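Local coordinates for protein pyruvate kinase (Cryptosporidium parvum, PDB 4DRS) that probably catalyses the last step of glycolysis, transferring the phosphoryl group of phosphoenolpyruvate to ADP to give pyruvate and ATP, as a magnesium- and potassium-dependent enzyme, at residues C151-S154 with K158-Q161; V222-A225 with N229-F232; S415-A420 with Y444-T449. All coordinates share one frame; numbering follows the deposited sequence.

Interaction 1 (C151-S154 with K158-Q161); sequences CSYS and KSVQ
The phenol oxygen of Y153 meets the hydroxyl of S159, and this one pair of side chains makes the whole contact. Y153 OH donates to S159 OG over 2.8 Å, and the angle at the phenol oxygen between CZ and S159 OG is about 107°, ordinary for a phenol donor, though the acceptor is turned about 35° out of the ring plane about the CZ-OH bond. The serine oxygen stands on the CE2 side of the ring, Y153 CE2 being 3.4 Å from S159 OG. Its methylene follows behind, with S159 CB 3.9 Å from Y153 CE2. The tyrosine can bridge the wide gap because its ring extends away from its own N (chi1 -176°), while the backbones stay 9.7 Å apart between Y153 CA and S159 CA. Both segments belong to one long loop between strands 148-150 and 165-168 of the mixed β-sheet domain, the lid (B domain) that pyruvate kinases insert into their barrel. Further out, each hydroxyl has a second partner: H209 N donates to Y153 OH, and S159 OG gives its own proton to the carbonyl of L155, so a continuous line of hydrogen bonds runs from H209 through both side chains to the loop backbone. At the base of the tyrosine, its backbone N-H points to the thiol sulfur two residues back, with Y153 N 3.5 Å from C151 SG. I115 packs on the Y153 side chain, and S152 pairs with the backbone of R116, an ADP-binding residue whose side chain lies about 8 Å from that of Y153.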
loop_
_atom_site.group_PDB
_atom_site.type_symbol
_atom_site.label_atom_id
_atom_site.label_comp_id
_atom_site.label_asym_id
_atom_site.label_seq_id
_atom_site.Cartn_x
_atom_site.Cartn_y
_atom_site.Cartn_z
ATOM N N CYS A 151 39.286 41.756 -19.848
ATOM C CA CYS A 151 38.129 40.884 -20.022
ATOM C C CYS A 151 38.333 39.958 -21.221
ATOM O O CYS A 151 38.834 40.383 -22.267
ATOM C CB CYS A 151 36.868 41.732 -20.208
ATOM S SG CYS A 151 35.317 40.825 -20.401
ATOM N N SER A 152 37.939 38.696 -21.066
ATOM C CA SER A 152 38.103 37.693 -22.118
ATOM C C SER A 152 37.021 37.772 -23.195
ATOM O O SER A 152 37.202 37.271 -24.304
ATOM C CB SER A 152 38.124 36.292 -21.511
ATOM O OG SER A 152 36.935 36.044 -20.785
ATOM N N TYR A 153 35.903 38.410 -22.858
ATOM C CA TYR A 153 34.734 38.478 -23.732
ATOM C C TYR A 153 34.795 39.729 -24.618
ATOM O O TYR A 153 34.487 40.836 -24.173
ATOM C CB TYR A 153 33.467 38.433 -22.862
ATOM C CG TYR A 153 32.138 38.405 -23.590
ATOM C CD1 TYR A 153 31.912 37.541 -24.661
ATOM C CD2 TYR A 153 31.087 39.221 -23.169
ATOM C CE1 TYR A 153 30.686 37.517 -25.313
ATOM C CE2 TYR A 153 29.861 39.204 -23.810
ATOM C CZ TYR A 153 29.664 38.354 -24.880
ATOM O OH TYR A 153 28.444 38.340 -25.511
ATOM N N SER A 154 35.202 39.545 -25.873
ATOM C CA SER A 154 35.412 40.671 -26.794
ATOM C C SER A 154 34.110 41.333 -27.258
ATOM O O SER A 154 34.119 42.471 -27.734
ATOM C CB SER A 154 36.256 40.246 -28.000
ATOM O OG SER A 154 35.514 39.437 -28.893
ATOM N N LYS A 158 28.996 45.202 -26.863
ATOM C CA LYS A 158 27.756 44.998 -27.609
ATOM C C LYS A 158 26.756 44.102 -26.867
ATOM O O LYS A 158 25.768 43.654 -27.450
ATOM C CB LYS A 158 28.064 44.417 -28.996
ATOM C CG LYS A 158 29.028 45.258 -29.825
ATOM C CD LYS A 158 29.383 44.607 -31.154
ATOM C CE LYS A 158 28.308 44.840 -32.204
ATOM N NZ LYS A 158 28.777 44.503 -33.576
ATOM N N SER A 159 27.009 43.854 -25.583
ATOM C CA SER A 159 26.172 42.956 -24.782
ATOM C C SER A 159 25.530 43.640 -23.575
ATOM O O SER A 159 24.596 43.102 -22.974
ATOM C CB SER A 159 26.981 41.741 -24.323
ATOM O OG SER A 159 27.449 41.003 -25.438
ATOM N N VAL A 160 26.046 44.813 -23.220
ATOM C CA VAL A 160 25.484 45.615 -22.133
ATOM C C VAL A 160 24.883 46.919 -22.662
ATOM O O VAL A 160 25.036 47.252 -23.838
ATOM C CB VAL A 160 26.529 45.924 -21.028
ATOM C CG1 VAL A 160 27.021 44.638 -20.378
ATOM C CG2 VAL A 160 27.693 46.740 -21.578
ATOM N N GLN A 161 24.189 47.640 -21.788
ATOM C CA GLN A 161 23.724 48.995 -22.084
ATOM C C GLN A 161 23.975 49.892 -20.874
ATOM O O GLN A 161 24.248 49.394 -19.780
ATOM C CB GLN A 161 22.246 48.999 -22.491
ATOM C CG GLN A 161 21.325 48.223 -21.559
ATOM C CD GLN A 161 19.856 48.387 -21.905
ATOM O OE1 GLN A 161 19.451 48.239 -23.057
ATOM N NE2 GLN A 161 19.047 48.687 -20.896
#

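Interaction 2 (V222-A225 with N229-F232); sequences VDFA and NLDF
L230 N reaches back five residues to A225 O across a residue in the left-handed conformation, N229 (phi 62°), and so closes a Schellman motif at the end of helix 215-226. This bond is short and nearly straight: L230 N lies 2.8 Å from A225 O, the N-H...O angle is 161°, and the donor sits in the carbonyl plane. The second bond of the motif runs from N229 N to L226 O; N229 N also comes within 3.2 Å of A225 O, but at too poor an angle to bond. The helix is already irregular before this turn, widening to a pi-type turn over 222-225. Leucine and alanine supply the apolar contact that usually accompanies a Schellman motif, with L230 CB 4.3 Å from A225 CB. The two methyls of L230 then divide their work. CD1 lies against the backbone, 3.8 Å from F224 O, whereas CD2 meets the edge of the F224 ring near its plane, 4.1 Å from F224 CD2. With CG opposite its backbone N (chi1 -158°), F224 turns the CD2-CE2 edge of its ring to L230 CD2, and the two side chains cross at a slant. The turn leads directly into strand 232-235, the fourth of the TIM barrel; L230 also packs on I106 and L108 of the adjoining third strand and on L89 of helix 82-97, and the F224 ring makes edge-to-face pairs with F77 and Y228. Two backbone N-H groups beyond the helix thus satisfy carbonyls of its last turn. L230, A225 and F224 bury the inner side of the turn, while N229 remains exposed; in such apolar surroundings a carbonyl without a donor would probably be costly.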
loop_
_atom_site.group_PDB
_atom_site.type_symbol
_atom_site.label_atom_id
_atom_site.label_comp_id
_atom_site.label_asym_id
_atom_site.label_seq_id
_atom_site.Cartn_x
_atom_site.Cartn_y
_atom_site.Cartn_z
ATOM N N VAL A 222 38.527 16.891 -28.710
ATOM C CA VAL A 222 39.189 16.091 -29.732
ATOM C C VAL A 222 40.627 15.766 -29.343
ATOM O O VAL A 222 41.019 14.599 -29.351
ATOM C CB VAL A 222 39.169 16.791 -31.110
ATOM C CG1 VAL A 222 39.943 15.979 -32.144
ATOM C CG2 VAL A 222 37.738 17.032 -31.577
ATOM N N ASP A 223 41.399 16.795 -28.994
ATOM C CA ASP A 223 42.850 16.658 -28.811
ATOM C C ASP A 223 43.294 16.300 -27.400
ATOM O O ASP A 223 44.496 16.206 -27.133
ATOM C CB ASP A 223 43.582 17.918 -29.282
ATOM C CG ASP A 223 43.614 18.043 -30.788
ATOM O OD1 ASP A 223 43.811 17.011 -31.469
ATOM O OD2 ASP A 223 43.445 19.175 -31.295
ATOM N N PHE A 224 42.342 16.104 -26.495
ATOM C CA PHE A 224 42.686 15.614 -25.166
ATOM C C PHE A 224 41.825 14.417 -24.752
ATOM O O PHE A 224 42.348 13.316 -24.572
ATOM C CB PHE A 224 42.643 16.735 -24.126
ATOM C CG PHE A 224 43.459 16.448 -22.905
ATOM C CD1 PHE A 224 44.737 16.984 -22.767
ATOM C CD2 PHE A 224 42.964 15.626 -21.895
ATOM C CE1 PHE A 224 45.501 16.714 -21.641
ATOM C CE2 PHE A 224 43.726 15.354 -20.766
ATOM C CZ PHE A 224 44.994 15.902 -20.637
ATOM N N ALA A 225 40.515 14.633 -24.623
ATOM C CA ALA A 225 39.576 13.576 -24.219
ATOM C C ALA A 225 39.578 12.376 -25.169
ATOM O O ALA A 225 39.715 11.238 -24.732
ATOM C CB ALA A 225 38.169 14.134 -24.063
ATOM N N ASN A 229 42.039 9.056 -24.717
ATOM C CA ASN A 229 41.104 7.997 -24.334
ATOM C C ASN A 229 40.487 8.189 -22.929
ATOM O O ASN A 229 40.472 7.268 -22.109
ATOM C CB ASN A 229 41.803 6.631 -24.454
ATOM C CG ASN A 229 40.833 5.467 -24.471
ATOM O OD1 ASN A 229 39.654 5.629 -24.772
ATOM N ND2 ASN A 229 41.335 4.277 -24.153
ATOM N N LEU A 230 39.991 9.393 -22.657
ATOM C CA LEU A 230 39.315 9.674 -21.393
ATOM C C LEU A 230 37.919 9.032 -21.343
ATOM O O LEU A 230 37.419 8.542 -22.351
ATOM C CB LEU A 230 39.267 11.186 -21.117
ATOM C CG LEU A 230 40.477 11.790 -20.377
ATOM C CD1 LEU A 230 41.768 11.655 -21.170
ATOM C CD2 LEU A 230 40.235 13.248 -20.016
ATOM N N ASP A 231 37.303 9.034 -20.167
ATOM C CA ASP A 231 36.059 8.296 -19.952
ATOM C C ASP A 231 34.792 9.148 -19.923
ATOM O O ASP A 231 33.708 8.669 -20.284
ATOM C CB ASP A 231 36.174 7.474 -18.676
ATOM C CG ASP A 231 37.470 6.700 -18.616
ATOM O OD1 ASP A 231 37.622 5.745 -19.411
ATOM O OD2 ASP A 231 38.336 7.055 -17.783
ATOM N N PHE A 232 34.928 10.402 -19.508
ATOM C CA PHE A 232 33.782 11.296 -19.397
ATOM C C PHE A 232 34.110 12.696 -19.906
ATOM O O PHE A 232 35.235 13.189 -19.737
ATOM C CB PHE A 232 33.292 11.380 -17.941
ATOM C CG PHE A 232 33.132 10.044 -17.272
ATOM C CD1 PHE A 232 32.000 9.268 -17.496
ATOM C CD2 PHE A 232 34.116 9.557 -16.425
ATOM C CE1 PHE A 232 31.858 8.027 -16.889
ATOM C CE2 PHE A 232 33.978 8.320 -15.811
ATOM C CZ PHE A 232 32.845 7.554 -16.041
#

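Interaction 3 (S415-A420 with Y444-T449); sequences SAVESA and YRPSQT
Within the C-terminal α/β domain, helix 408-422 packs against the link that carries the chain from helix 436-443 into strand 449-454. V417 supplies most of the apolar part. Its CG2 lies 4.0 Å from Y444 CB, and its two methyls straddle the proline CB, CG1 and CG2 of V417 each 4.1 Å from P446 CB, the side chains crossing at about a right angle. One turn further along the helix, A420 CB lies over a face of the Q448 carboxamide, nearly above the carbonyl carbon, 3.4 Å from Q448 CD. A bend in the glutamine chain (chi2 79°) lays the amide face on that methyl. No direct hydrogen bond crosses the contact; instead a water donates to V417 O at 2.9 Å and to Q448 OE1 at 2.7 Å, while Q448 NE2 bonds to A425 O, so that both ends of the amide are held and its rotation is defined. The phenol of Y444 leads away to E410. I428 of strand 427-431 touches A420, P446 and Q448 alike, I504 of strand 502-506 packs on A420, and Y395 of helix 391-401 covers V417 and Y444; S415, E418 and S419 of helix 408-422 meet the second subunit.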
loop_
_atom_site.group_PDB
_atom_site.type_symbol
_atom_site.label_atom_id
_atom_site.label_comp_id
_atom_site.label_asym_id
_atom_site.label_seq_id
_atom_site.Cartn_x
_atom_site.Cartn_y
_atom_site.Cartn_z
ATOM N N SER A 415 14.664 -8.768 -12.156
ATOM C CA SER A 415 14.543 -10.085 -11.562
ATOM C C SER A 415 15.759 -10.440 -10.711
ATOM O O SER A 415 15.619 -11.116 -9.694
ATOM C CB SER A 415 14.282 -11.133 -12.638
ATOM O OG SER A 415 12.978 -10.947 -13.168
ATOM N N ALA A 416 16.936 -9.964 -11.121
ATOM C CA ALA A 416 18.161 -10.146 -10.346
ATOM C C ALA A 416 18.045 -9.470 -8.987
ATOM O O ALA A 416 18.398 -10.061 -7.965
ATOM C CB ALA A 416 19.364 -9.606 -11.105
ATOM N N VAL A 417 17.533 -8.240 -8.983
ATOM C CA VAL A 417 17.350 -7.474 -7.751
ATOM C C VAL A 417 16.287 -8.108 -6.850
ATOM O O VAL A 417 16.469 -8.172 -5.629
ATOM C CB VAL A 417 17.012 -5.993 -8.033
ATOM C CG1 VAL A 417 16.715 -5.245 -6.739
ATOM C CG2 VAL A 417 18.160 -5.318 -8.774
ATOM N N GLU A 418 15.191 -8.577 -7.447
ATOM C CA GLU A 418 14.141 -9.252 -6.684
ATOM C C GLU A 418 14.649 -10.577 -6.102
ATOM O O GLU A 418 14.409 -10.875 -4.928
ATOM C CB GLU A 418 12.884 -9.481 -7.532
ATOM C CG GLU A 418 11.642 -9.795 -6.709
ATOM C CD GLU A 418 10.630 -10.655 -7.450
ATOM O OE1 GLU A 418 11.047 -11.614 -8.143
ATOM O OE2 GLU A 418 9.411 -10.383 -7.330
ATOM N N SER A 419 15.357 -11.351 -6.927
ATOM C CA SER A 419 15.957 -12.620 -6.506
ATOM C C SER A 419 16.940 -12.458 -5.355
ATOM O O SER A 419 16.921 -13.243 -4.406
ATOM C CB SER A 419 16.665 -13.307 -7.676
ATOM O OG SER A 419 15.843 -14.320 -8.227
ATOM N N ALA A 420 17.793 -11.436 -5.448
ATOM C CA ALA A 420 18.796 -11.165 -4.424
ATOM C C ALA A 420 18.123 -10.901 -3.085
ATOM O O ALA A 420 18.604 -11.342 -2.042
ATOM C CB ALA A 420 19.668 -9.988 -4.829
ATOM N N TYR A 444 17.913 -0.074 -10.379
ATOM C CA TYR A 444 16.909 -0.629 -9.471
ATOM C C TYR A 444 17.364 -0.707 -8.021
ATOM O O TYR A 444 16.669 -1.285 -7.181
ATOM C CB TYR A 444 16.351 -1.957 -9.998
ATOM C CG TYR A 444 15.479 -1.721 -11.200
ATOM C CD1 TYR A 444 14.130 -1.393 -11.049
ATOM C CD2 TYR A 444 16.010 -1.764 -12.490
ATOM C CE1 TYR A 444 13.330 -1.137 -12.151
ATOM C CE2 TYR A 444 15.216 -1.509 -13.600
ATOM C CZ TYR A 444 13.881 -1.197 -13.423
ATOM O OH TYR A 444 13.085 -0.949 -14.510
ATOM N N ARG A 445 18.525 -0.107 -7.752
ATOM C CA ARG A 445 19.014 0.178 -6.397
ATOM C C ARG A 445 19.039 -1.013 -5.428
ATOM O O ARG A 445 18.435 -0.958 -4.352
ATOM C CB ARG A 445 18.243 1.356 -5.782
ATOM C CG ARG A 445 18.494 2.702 -6.448
ATOM C CD ARG A 445 19.928 3.175 -6.262
ATOM N NE ARG A 445 20.100 4.580 -6.634
ATOM C CZ ARG A 445 20.615 5.007 -7.785
ATOM N NH1 ARG A 445 21.022 4.138 -8.702
ATOM N NH2 ARG A 445 20.727 6.312 -8.019
ATOM N N PRO A 446 19.751 -2.087 -5.797
ATOM C CA PRO A 446 19.820 -3.228 -4.887
ATOM C C PRO A 446 20.599 -2.889 -3.619
ATOM O O PRO A 446 21.488 -2.036 -3.652
ATOM C CB PRO A 446 20.588 -4.272 -5.701
ATOM C CG PRO A 446 21.440 -3.472 -6.622
ATOM C CD PRO A 446 20.606 -2.275 -6.985
ATOM N N SER A 447 20.275 -3.547 -2.511
ATOM C CA SER A 447 21.074 -3.395 -1.301
ATOM C C SER A 447 22.413 -4.100 -1.484
ATOM O O SER A 447 23.402 -3.730 -0.858
ATOM C CB SER A 447 20.346 -3.953 -0.072
ATOM O OG SER A 447 20.455 -5.363 -0.010
ATOM N N GLN A 448 22.431 -5.120 -2.340
ATOM C CA GLN A 448 23.651 -5.880 -2.604
ATOM C C GLN A 448 24.581 -5.073 -3.489
ATOM O O GLN A 448 24.131 -4.346 -4.381
ATOM C CB GLN A 448 23.343 -7.216 -3.293
ATOM C CG GLN A 448 22.508 -8.191 -2.477
ATOM C CD GLN A 448 21.030 -7.856 -2.493
ATOM O OE1 GLN A 448 20.569 -7.074 -3.328
ATOM N NE2 GLN A 448 20.276 -8.449 -1.575
ATOM N N THR A 449 25.880 -5.204 -3.238
ATOM C CA THR A 449 26.892 -4.632 -4.117
ATOM C C THR A 449 26.824 -5.323 -5.479
ATOM O O THR A 449 26.625 -6.539 -5.555
ATOM C CB THR A 449 28.304 -4.749 -3.492
ATOM O OG1 THR A 449 28.436 -3.772 -2.450
ATOM C CG2 THR A 449 29.403 -4.514 -4.530
HETATM O O HOH W 1 17.893 -6.638 -3.620
#

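From the N terminus the three contacts follow in series, none nesting in or crossing another. Interaction 1 closes a turn with three residues between its segments, inside one loop of the lid sheet. The chain then returns to the barrel, where interaction 2, equally short-range, joins the end of helix 215-226 to the approach to strand 232-235. Interaction 3 has the longest reach: its 23 intervening residues include strand 427-431 and helix 436-443, and it ties the C-terminal domain's helix 408-422 to the entry of strand 449-454. Interactions 1 and 3 lie on opposite sides of the chain's centre, their centres about 53 Å apart; interaction 2 is about 31 and 33 Å from them, centre to centre.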